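Local coordinates for trans-4-hydroxy-L-proline dehydratase (PDB 6VXC), which uses a glycyl radical to dehydrate trans-4-hydroxy-L-proline to (S)-1-pyrroline-5-carboxylate in the anaerobic breakdown of hydroxyproline, at residues 53-58 against 140-145; 209-212 against 216-219; 416-421 against 739-744. One frame throughout, in Å; residues are numbered along the deposited sequence.

Interaction 1: residues 53-58 against 140-145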
loop_
_atom_site.group_PDB
_atom_site.type_symbol
_atom_site.label_atom_id
_atom_site.label_comp_id
_atom_site.label_asym_id
_atom_site.label_seq_id
_atom_site.Cartn_x
_atom_site.Cartn_y
_atom_site.Cartn_z
ATOM N N GLU A 53 -26.123 14.424 -5.689
ATOM C CA GLU A 53 -27.495 14.196 -6.146
ATOM C C GLU A 53 -28.150 13.025 -5.423
ATOM O O GLU A 53 -29.341 13.076 -5.092
ATOM C CB GLU A 53 -27.521 13.944 -7.653
ATOM C CG GLU A 53 -27.181 15.135 -8.515
ATOM C CD GLU A 53 -27.265 14.808 -10.002
ATOM O OE1 GLU A 53 -27.661 13.677 -10.344
ATOM O OE2 GLU A 53 -26.930 15.680 -10.829
ATOM N N ALA A 54 -27.414 11.931 -5.238
ATOM C CA ALA A 54 -28.001 10.754 -4.614
ATOM C C ALA A 54 -28.336 11.007 -3.149
ATOM O O ALA A 54 -29.395 10.590 -2.675
ATOM C CB ALA A 54 -27.069 9.552 -4.760
ATOM N N TYR A 55 -27.442 11.671 -2.409
ATOM C CA TYR A 55 -27.716 11.936 -0.997
ATOM C C TYR A 55 -28.913 12.863 -0.829
ATOM O O TYR A 55 -29.780 12.623 0.023
ATOM C CB TYR A 55 -26.487 12.531 -0.318
ATOM C CG TYR A 55 -25.550 11.511 0.287
ATOM C CD1 TYR A 55 -25.073 10.444 -0.463
ATOM C CD2 TYR A 55 -25.154 11.609 1.613
ATOM C CE1 TYR A 55 -24.209 9.504 0.095
ATOM C CE2 TYR A 55 -24.295 10.690 2.178
ATOM C CZ TYR A 55 -23.825 9.631 1.414
ATOM O OH TYR A 55 -22.963 8.713 1.981
ATOM N N LYS A 56 -28.969 13.933 -1.626
ATOM C CA LYS A 56 -30.114 14.829 -1.577
ATOM C C LYS A 56 -31.409 14.088 -1.871
ATOM O O LYS A 56 -32.467 14.458 -1.361
ATOM C CB LYS A 56 -29.920 15.978 -2.569
ATOM C CG LYS A 56 -28.895 17.011 -2.125
ATOM C CD LYS A 56 -28.653 18.051 -3.215
ATOM C CE LYS A 56 -27.724 19.149 -2.739
ATOM N NZ LYS A 56 -27.431 20.099 -3.845
ATOM N N LYS A 57 -31.339 13.036 -2.673
ATOM C CA LYS A 57 -32.516 12.232 -2.963
ATOM C C LYS A 57 -32.844 11.269 -1.820
ATOM O O LYS A 57 -34.011 11.129 -1.442
ATOM C CB LYS A 57 -32.284 11.478 -4.273
ATOM C CG LYS A 57 -33.506 10.880 -4.929
ATOM C CD LYS A 57 -33.224 10.647 -6.424
ATOM C CE LYS A 57 -34.148 9.606 -7.030
ATOM N NZ LYS A 57 -33.570 9.029 -8.276
ATOM N N TYR A 58 -31.838 10.606 -1.245
ATOM C CA TYR A 58 -32.089 9.449 -0.394
ATOM C C TYR A 58 -31.705 9.605 1.072
ATOM O O TYR A 58 -32.207 8.834 1.898
ATOM C CB TYR A 58 -31.368 8.213 -0.954
ATOM C CG TYR A 58 -31.940 7.715 -2.261
ATOM C CD1 TYR A 58 -33.246 7.232 -2.334
ATOM C CD2 TYR A 58 -31.179 7.734 -3.420
ATOM C CE1 TYR A 58 -33.772 6.776 -3.526
ATOM C CE2 TYR A 58 -31.688 7.281 -4.607
ATOM C CZ TYR A 58 -32.989 6.806 -4.659
ATOM O OH TYR A 58 -33.495 6.361 -5.847
ATOM N N ILE A 140 -18.837 21.760 -1.461
ATOM C CA ILE A 140 -18.523 22.220 -0.104
ATOM C C ILE A 140 -19.780 22.515 0.707
ATOM O O ILE A 140 -19.870 22.053 1.856
ATOM C CB ILE A 140 -17.569 23.426 -0.163
ATOM C CG1 ILE A 140 -16.184 22.974 -0.618
ATOM C CG2 ILE A 140 -17.496 24.129 1.180
ATOM C CD1 ILE A 140 -15.191 24.082 -0.646
ATOM N N PRO A 141 -20.771 23.255 0.192
ATOM C CA PRO A 141 -21.956 23.550 1.006
ATOM C C PRO A 141 -22.667 22.304 1.483
ATOM O O PRO A 141 -23.256 22.326 2.566
ATOM C CB PRO A 141 -22.825 24.387 0.061
ATOM C CG PRO A 141 -21.873 24.965 -0.912
ATOM C CD PRO A 141 -20.846 23.907 -1.125
ATOM N N PHE A 142 -22.625 21.210 0.722
ATOM C CA PHE A 142 -23.310 19.996 1.148
ATOM C C PHE A 142 -22.427 19.083 1.999
ATOM O O PHE A 142 -22.893 18.551 3.011
ATOM C CB PHE A 142 -23.840 19.239 -0.075
ATOM C CG PHE A 142 -24.683 18.044 0.274
ATOM C CD1 PHE A 142 -26.041 18.179 0.517
ATOM C CD2 PHE A 142 -24.114 16.788 0.376
ATOM C CE1 PHE A 142 -26.814 17.087 0.857
ATOM C CE2 PHE A 142 -24.885 15.681 0.716
ATOM C CZ PHE A 142 -26.240 15.833 0.954
ATOM N N TRP A 143 -21.155 18.906 1.635
ATOM C CA TRP A 143 -20.333 17.856 2.230
ATOM C C TRP A 143 -19.409 18.326 3.344
ATOM O O TRP A 143 -18.932 17.487 4.110
ATOM C CB TRP A 143 -19.483 17.162 1.157
ATOM C CG TRP A 143 -20.309 16.338 0.252
ATOM C CD1 TRP A 143 -20.751 16.675 -0.997
ATOM C CD2 TRP A 143 -20.830 15.037 0.524
ATOM N NE1 TRP A 143 -21.504 15.662 -1.518
ATOM C CE2 TRP A 143 -21.569 14.642 -0.607
ATOM C CE3 TRP A 143 -20.735 14.163 1.610
ATOM C CZ2 TRP A 143 -22.209 13.415 -0.682
ATOM C CZ3 TRP A 143 -21.377 12.949 1.538
ATOM C CH2 TRP A 143 -22.106 12.587 0.402
ATOM N N LYS A 144 -19.150 19.624 3.476
ATOM C CA LYS A 144 -18.210 20.071 4.508
ATOM C C LYS A 144 -18.624 19.586 5.897
ATOM O O LYS A 144 -17.773 19.204 6.704
ATOM C CB LYS A 144 -18.087 21.592 4.478
ATOM C CG LYS A 144 -17.116 22.210 5.474
ATOM C CD LYS A 144 -16.963 23.706 5.181
ATOM C CE LYS A 144 -15.986 24.389 6.123
ATOM N NZ LYS A 144 -16.419 24.186 7.535
ATOM N N LYS A 145 -19.922 19.608 6.206
ATOM C CA LYS A 145 -20.359 19.133 7.512
ATOM C C LYS A 145 -20.562 17.622 7.546
ATOM O O LYS A 145 -20.719 17.061 8.633
ATOM C CB LYS A 145 -21.660 19.834 7.937
ATOM C CG LYS A 145 -22.894 19.389 7.162
ATOM C CD LYS A 145 -24.132 20.120 7.640
ATOM C CE LYS A 145 -25.358 19.718 6.848
ATOM N NZ LYS A 145 -26.541 20.575 7.164
#
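Y55 on helix 46-58 meets two aromatic rings from the end of helix 129-143, F142 and W143. Its CB points at the other helix and lands on the far end of the F142 ring, 3.5 Å from F142 CZ, an apolar touch that comes in obliquely. From CG onward the partner changes. The indole of W143 takes over, with Y55 CG 3.6 Å from W143 CH2. CD2 and CE2 come closest to this corner, Y55 CE2 lying 3.4 Å from W143 CH2, and CH2 itself stands over the centre of the tyrosine ring. The pair is therefore edge-to-face: the six-membered rim of W143 is turned to the face of Y55, the planes inclined at 58° and the centroids 4.6 Å apart. At the tip, Y55 OH turns to other company and hydrogen-bonds R68 on helix 64-78.

F142, with CG anti to its backbone N (chi1 -174°), reaches out toward helix 46-58 and also receives K56. The extended lysine runs past the ring in the opposite direction, K56 CG 3.6 Å from F142 CE1, so that aliphatic carbons flank the more exposed side of the contact. W143 is also tied to helix 46-58 by a polar bond: its NE1 hydrogen-bonds T52 OG1, about one turn before Y55. The arrangement is a small aromatic cluster between two helices, with an edge-to-face pair at its buried end and a lysine chain along its more exposed side, joining helices 46-58 and 129-143 within the PFL-like part of the chain.

Interaction 2: residues 209-212 against 216-219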
loop_
_atom_site.group_PDB
_atom_site.type_symbol
_atom_site.label_atom_id
_atom_site.label_comp_id
_atom_site.label_asym_id
_atom_site.label_seq_id
_atom_site.Cartn_x
_atom_site.Cartn_y
_atom_site.Cartn_z
ATOM N N LEU A 209 -37.608 -13.780 14.347
ATOM C CA LEU A 209 -38.129 -14.188 15.644
ATOM C C LEU A 209 -37.006 -14.489 16.626
ATOM O O LEU A 209 -37.072 -14.090 17.794
ATOM C CB LEU A 209 -39.014 -15.423 15.498
ATOM C CG LEU A 209 -40.269 -15.319 14.642
ATOM C CD1 LEU A 209 -40.998 -16.652 14.671
ATOM C CD2 LEU A 209 -41.173 -14.218 15.145
ATOM N N ASN A 210 -35.978 -15.200 16.174
ATOM C CA ASN A 210 -34.934 -15.701 17.052
ATOM C C ASN A 210 -33.556 -15.107 16.801
ATOM O O ASN A 210 -32.712 -15.166 17.696
ATOM C CB ASN A 210 -34.865 -17.228 16.937
ATOM C CG ASN A 210 -36.206 -17.888 17.254
ATOM O OD1 ASN A 210 -36.897 -18.406 16.361
ATOM N ND2 ASN A 210 -36.574 -17.883 18.533
ATOM N N ASP A 211 -33.300 -14.539 15.632
ATOM C CA ASP A 211 -32.018 -13.897 15.362
ATOM C C ASP A 211 -32.186 -12.409 15.640
ATOM O O ASP A 211 -32.716 -11.665 14.818
ATOM C CB ASP A 211 -31.545 -14.178 13.936
ATOM C CG ASP A 211 -30.262 -13.433 13.584
ATOM O OD1 ASP A 211 -29.629 -12.843 14.479
ATOM O OD2 ASP A 211 -29.869 -13.473 12.404
ATOM N N LEU A 212 -31.719 -11.973 16.807
ATOM C CA LEU A 212 -31.881 -10.575 17.184
ATOM C C LEU A 212 -31.032 -9.644 16.337
ATOM O O LEU A 212 -31.196 -8.424 16.436
ATOM C CB LEU A 212 -31.555 -10.385 18.666
ATOM C CG LEU A 212 -32.404 -11.277 19.576
ATOM C CD1 LEU A 212 -32.181 -10.921 21.037
ATOM C CD2 LEU A 212 -33.885 -11.197 19.193
ATOM N N ASN A 216 -30.044 -5.909 11.160
ATOM C CA ASN A 216 -28.760 -5.431 10.656
ATOM C C ASN A 216 -28.304 -6.248 9.460
ATOM O O ASN A 216 -27.732 -5.707 8.514
ATOM C CB ASN A 216 -27.698 -5.481 11.760
ATOM C CG ASN A 216 -28.046 -4.598 12.947
ATOM O OD1 ASN A 216 -28.596 -3.509 12.799
ATOM N ND2 ASN A 216 -27.727 -5.075 14.133
ATOM N N LYS A 217 -28.534 -7.559 9.494
ATOM C CA LYS A 217 -28.189 -8.390 8.349
ATOM C C LYS A 217 -28.972 -7.971 7.113
ATOM O O LYS A 217 -28.408 -7.868 6.015
ATOM C CB LYS A 217 -28.453 -9.857 8.666
ATOM C CG LYS A 217 -27.674 -10.414 9.858
ATOM C CD LYS A 217 -27.356 -11.866 9.619
ATOM C CE LYS A 217 -27.704 -12.779 10.766
ATOM N NZ LYS A 217 -26.976 -12.579 12.028
ATOM N N LYS A 218 -30.275 -7.707 7.283
ATOM C CA LYS A 218 -31.124 -7.337 6.154
ATOM C C LYS A 218 -30.657 -6.047 5.498
ATOM O O LYS A 218 -30.602 -5.957 4.268
ATOM C CB LYS A 218 -32.578 -7.200 6.612
ATOM C CG LYS A 218 -33.576 -6.991 5.484
ATOM C CD LYS A 218 -34.967 -6.646 6.025
ATOM C CE LYS A 218 -35.981 -6.413 4.916
ATOM N NZ LYS A 218 -36.411 -7.714 4.331
ATOM N N ALA A 219 -30.320 -5.034 6.308
ATOM C CA ALA A 219 -29.858 -3.759 5.770
ATOM C C ALA A 219 -28.580 -3.941 4.946
ATOM O O ALA A 219 -28.464 -3.404 3.837
ATOM C CB ALA A 219 -29.643 -2.763 6.913
#
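D211 and K217 come at each other from opposite directions, one from the loop in front of helix 214-248 and the other from that helix's first turn. Both side chains leave the backbone pointing at the opposite segment, and their charged groups meet in a salt bridge, D211 OD2 to K217 NZ at 3.1 Å. The model sets OD2 implausibly tight against the lysine, so the detail of this bridge is doubtful. The other carboxylate oxygen, D211 OD1, is 3.6 Å from K217 NZ.

The two chains reach the meeting point differently. D211 has its CG anti to the backbone N (chi1 176°), which carries the short carboxylate out across the gap. K217 needs a winding path: its chain is bent at each of the three torsions beyond chi1, ending in a chi4 of -64° that folds NZ back from the line of the preceding carbons.

OD1 has a task of its own. It accepts a hydrogen bond from the backbone N of D213, just past the loop segment, and so caps the turn that leads into the helix. OD1 thus serves the turn, and OD2, as modelled, faces the lysine. K217 NZ also has a second acidic partner in D213, so its positive charge lies between two carboxylates, which would probably favour the protonated form. This surface contact fastens the loop that follows helix 192-205 to the start of the long helix 214-248, and K217 also packs against R202 on helix 192-205 and L206 just beyond it.

Interaction 3: residues 416-421 against 739-744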
loop_
_atom_site.group_PDB
_atom_site.type_symbol
_atom_site.label_atom_id
_atom_site.label_comp_id
_atom_site.label_asym_id
_atom_site.label_seq_id
_atom_site.Cartn_x
_atom_site.Cartn_y
_atom_site.Cartn_z
ATOM N N ILE A 416 15.222 -8.778 -14.398
ATOM C CA ILE A 416 14.461 -7.545 -14.487
ATOM C C ILE A 416 14.893 -6.578 -13.389
ATOM O O ILE A 416 15.117 -5.392 -13.647
ATOM C CB ILE A 416 12.950 -7.847 -14.443
ATOM C CG1 ILE A 416 12.563 -8.787 -15.602
ATOM C CG2 ILE A 416 12.155 -6.574 -14.525
ATOM C CD1 ILE A 416 11.192 -9.483 -15.422
ATOM N N SER A 417 15.039 -7.073 -12.157
ATOM C CA SER A 417 15.455 -6.214 -11.045
ATOM C C SER A 417 16.794 -5.544 -11.344
ATOM O O SER A 417 16.975 -4.342 -11.105
ATOM C CB SER A 417 15.529 -7.047 -9.757
ATOM O OG SER A 417 15.998 -6.309 -8.636
ATOM N N ARG A 418 17.718 -6.297 -11.945
ATOM C CA ARG A 418 19.036 -5.763 -12.225
ATOM C C ARG A 418 18.982 -4.604 -13.208
ATOM O O ARG A 418 19.904 -3.792 -13.241
ATOM C CB ARG A 418 19.914 -6.894 -12.780
ATOM C CG ARG A 418 21.261 -6.466 -13.289
ATOM C CD ARG A 418 22.129 -7.665 -13.683
ATOM N NE ARG A 418 21.671 -8.358 -14.884
ATOM C CZ ARG A 418 22.368 -9.321 -15.483
ATOM N NH1 ARG A 418 21.908 -9.917 -16.565
ATOM N NH2 ARG A 418 23.538 -9.690 -14.985
ATOM N N LYS A 419 17.904 -4.471 -13.977
ATOM C CA LYS A 419 17.811 -3.323 -14.870
ATOM C C LYS A 419 17.625 -2.002 -14.124
ATOM O O LYS A 419 17.722 -0.943 -14.743
ATOM C CB LYS A 419 16.689 -3.545 -15.880
ATOM C CG LYS A 419 16.905 -4.789 -16.752
ATOM C CD LYS A 419 15.837 -4.935 -17.800
ATOM C CE LYS A 419 16.061 -6.212 -18.603
ATOM N NZ LYS A 419 15.095 -6.344 -19.725
ATOM N N GLY A 420 17.378 -2.029 -12.822
ATOM C CA GLY A 420 17.526 -0.832 -12.012
ATOM C C GLY A 420 16.325 0.078 -11.882
ATOM O O GLY A 420 16.497 1.236 -11.492
ATOM N N TRP A 421 15.115 -0.379 -12.210
ATOM C CA TRP A 421 13.934 0.432 -11.935
ATOM C C TRP A 421 13.102 -0.110 -10.777
ATOM O O TRP A 421 11.939 0.262 -10.628
ATOM C CB TRP A 421 13.070 0.628 -13.187
ATOM C CG TRP A 421 12.533 -0.587 -13.850
ATOM C CD1 TRP A 421 13.220 -1.439 -14.657
ATOM C CD2 TRP A 421 11.173 -1.058 -13.833
ATOM N NE1 TRP A 421 12.387 -2.426 -15.124
ATOM C CE2 TRP A 421 11.126 -2.218 -14.631
ATOM C CE3 TRP A 421 9.999 -0.615 -13.211
ATOM C CZ2 TRP A 421 9.947 -2.945 -14.832
ATOM C CZ3 TRP A 421 8.825 -1.339 -13.408
ATOM C CH2 TRP A 421 8.810 -2.484 -14.219
ATOM N N ASP A 739 23.470 -14.769 -10.588
ATOM C CA ASP A 739 23.514 -15.810 -9.571
ATOM C C ASP A 739 23.732 -15.210 -8.190
ATOM O O ASP A 739 23.134 -15.666 -7.211
ATOM C CB ASP A 739 24.604 -16.834 -9.884
ATOM C CG ASP A 739 24.256 -17.697 -11.079
ATOM O OD1 ASP A 739 23.049 -17.810 -11.393
ATOM O OD2 ASP A 739 25.181 -18.278 -11.678
ATOM N N ASN A 740 24.557 -14.172 -8.098
ATOM C CA ASN A 740 24.789 -13.563 -6.794
ATOM C C ASN A 740 23.514 -12.936 -6.240
ATOM O O ASN A 740 23.218 -13.086 -5.052
ATOM C CB ASN A 740 25.923 -12.541 -6.871
ATOM C CG ASN A 740 27.304 -13.203 -6.881
ATOM O OD1 ASN A 740 27.456 -14.333 -6.429
ATOM N ND2 ASN A 740 28.310 -12.488 -7.372
ATOM N N MET A 741 22.738 -12.252 -7.081
ATOM C CA MET A 741 21.447 -11.723 -6.633
ATOM C C MET A 741 20.511 -12.848 -6.206
ATOM O O MET A 741 19.938 -12.820 -5.108
ATOM C CB MET A 741 20.811 -10.905 -7.753
ATOM C CG MET A 741 21.598 -9.654 -8.118
ATOM S SD MET A 741 20.932 -8.770 -9.540
ATOM C CE MET A 741 19.251 -8.350 -8.978
ATOM N N ALA A 742 20.338 -13.837 -7.082
ATOM C CA ALA A 742 19.471 -14.971 -6.800
ATOM C C ALA A 742 19.874 -15.670 -5.514
ATOM O O ALA A 742 19.019 -16.055 -4.715
ATOM C CB ALA A 742 19.513 -15.961 -7.968
ATOM N N ASN A 743 21.173 -15.852 -5.306
ATOM C CA ASN A 743 21.643 -16.534 -4.114
ATOM C C ASN A 743 21.366 -15.721 -2.859
ATOM O O ASN A 743 21.089 -16.291 -1.803
ATOM C CB ASN A 743 23.135 -16.826 -4.238
ATOM C CG ASN A 743 23.441 -17.959 -5.219
ATOM O OD1 ASN A 743 22.540 -18.650 -5.681
ATOM N ND2 ASN A 743 24.726 -18.162 -5.515
ATOM N N LEU A 744 21.492 -14.393 -2.940
ATOM C CA LEU A 744 21.208 -13.563 -1.775
ATOM C C LEU A 744 19.735 -13.672 -1.380
ATOM O O LEU A 744 19.404 -13.794 -0.195
ATOM C CB LEU A 744 21.584 -12.106 -2.065
ATOM C CG LEU A 744 21.529 -11.146 -0.861
ATOM C CD1 LEU A 744 22.695 -11.402 0.096
ATOM C CD2 LEU A 744 21.456 -9.689 -1.264
#
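This contact is a helix-to-helix junction between the C-terminal end of helix 407-418 and the middle of helix 734-750, and a single methionine, M741, spans it. Its side chain starts toward the other helix with CG anti to the carbonyl carbon (chi1 -65°) and runs straight through chi2. It then bends at chi3, 60°, which turns the methyl group out of the line of the chain. The bend gives sulfur and methyl separate neighbours: M741 SD lies 3.9 Å from R418 CB, while M741 CE reaches to S417 OG at 3.9 Å and to the backbone, 3.9 Å from R418 N. All are van der Waals distances, and the thioether simply lies against the start of the two side chains.

Beyond CB, R418 goes its own way. Its NH2 hydrogen-bonds the carbonyl oxygens of V732 and G734 where helix 734-750 begins, so the same arginine touches M741 with its root and holds the helix start with its guanidinium group. F758 of strand 755-759 meets both S417 and M741, and C414 one turn back on helix 407-418 covers more of the methionine.

The result is a buried methionine packed between two helices that lie against a strand of the mixed sheet containing strands 755-759 and 724-726, joining the PFL-like part of the chain to the glycine radical region.

In the fold
The chain completes interaction 1, then 2, then 3. Interactions 1 and 2 are relatively near neighbours, with centres 30 Å apart and nearest atoms about 13 Å apart, but they share no helix and do not touch. Interaction 3 lies on the opposite side of the chain's centre, its centre 52 Å from that of interaction 1 and 55 Å from that of interaction 2. The first two join elements within the PFL-like range. All three lie away from C454 and E456, the probable radical cysteine and proton acceptor, and from G785, the radical site. They are separate packing points, of which interaction 3 joins the radical-bearing C-terminal region to the rest of the chain.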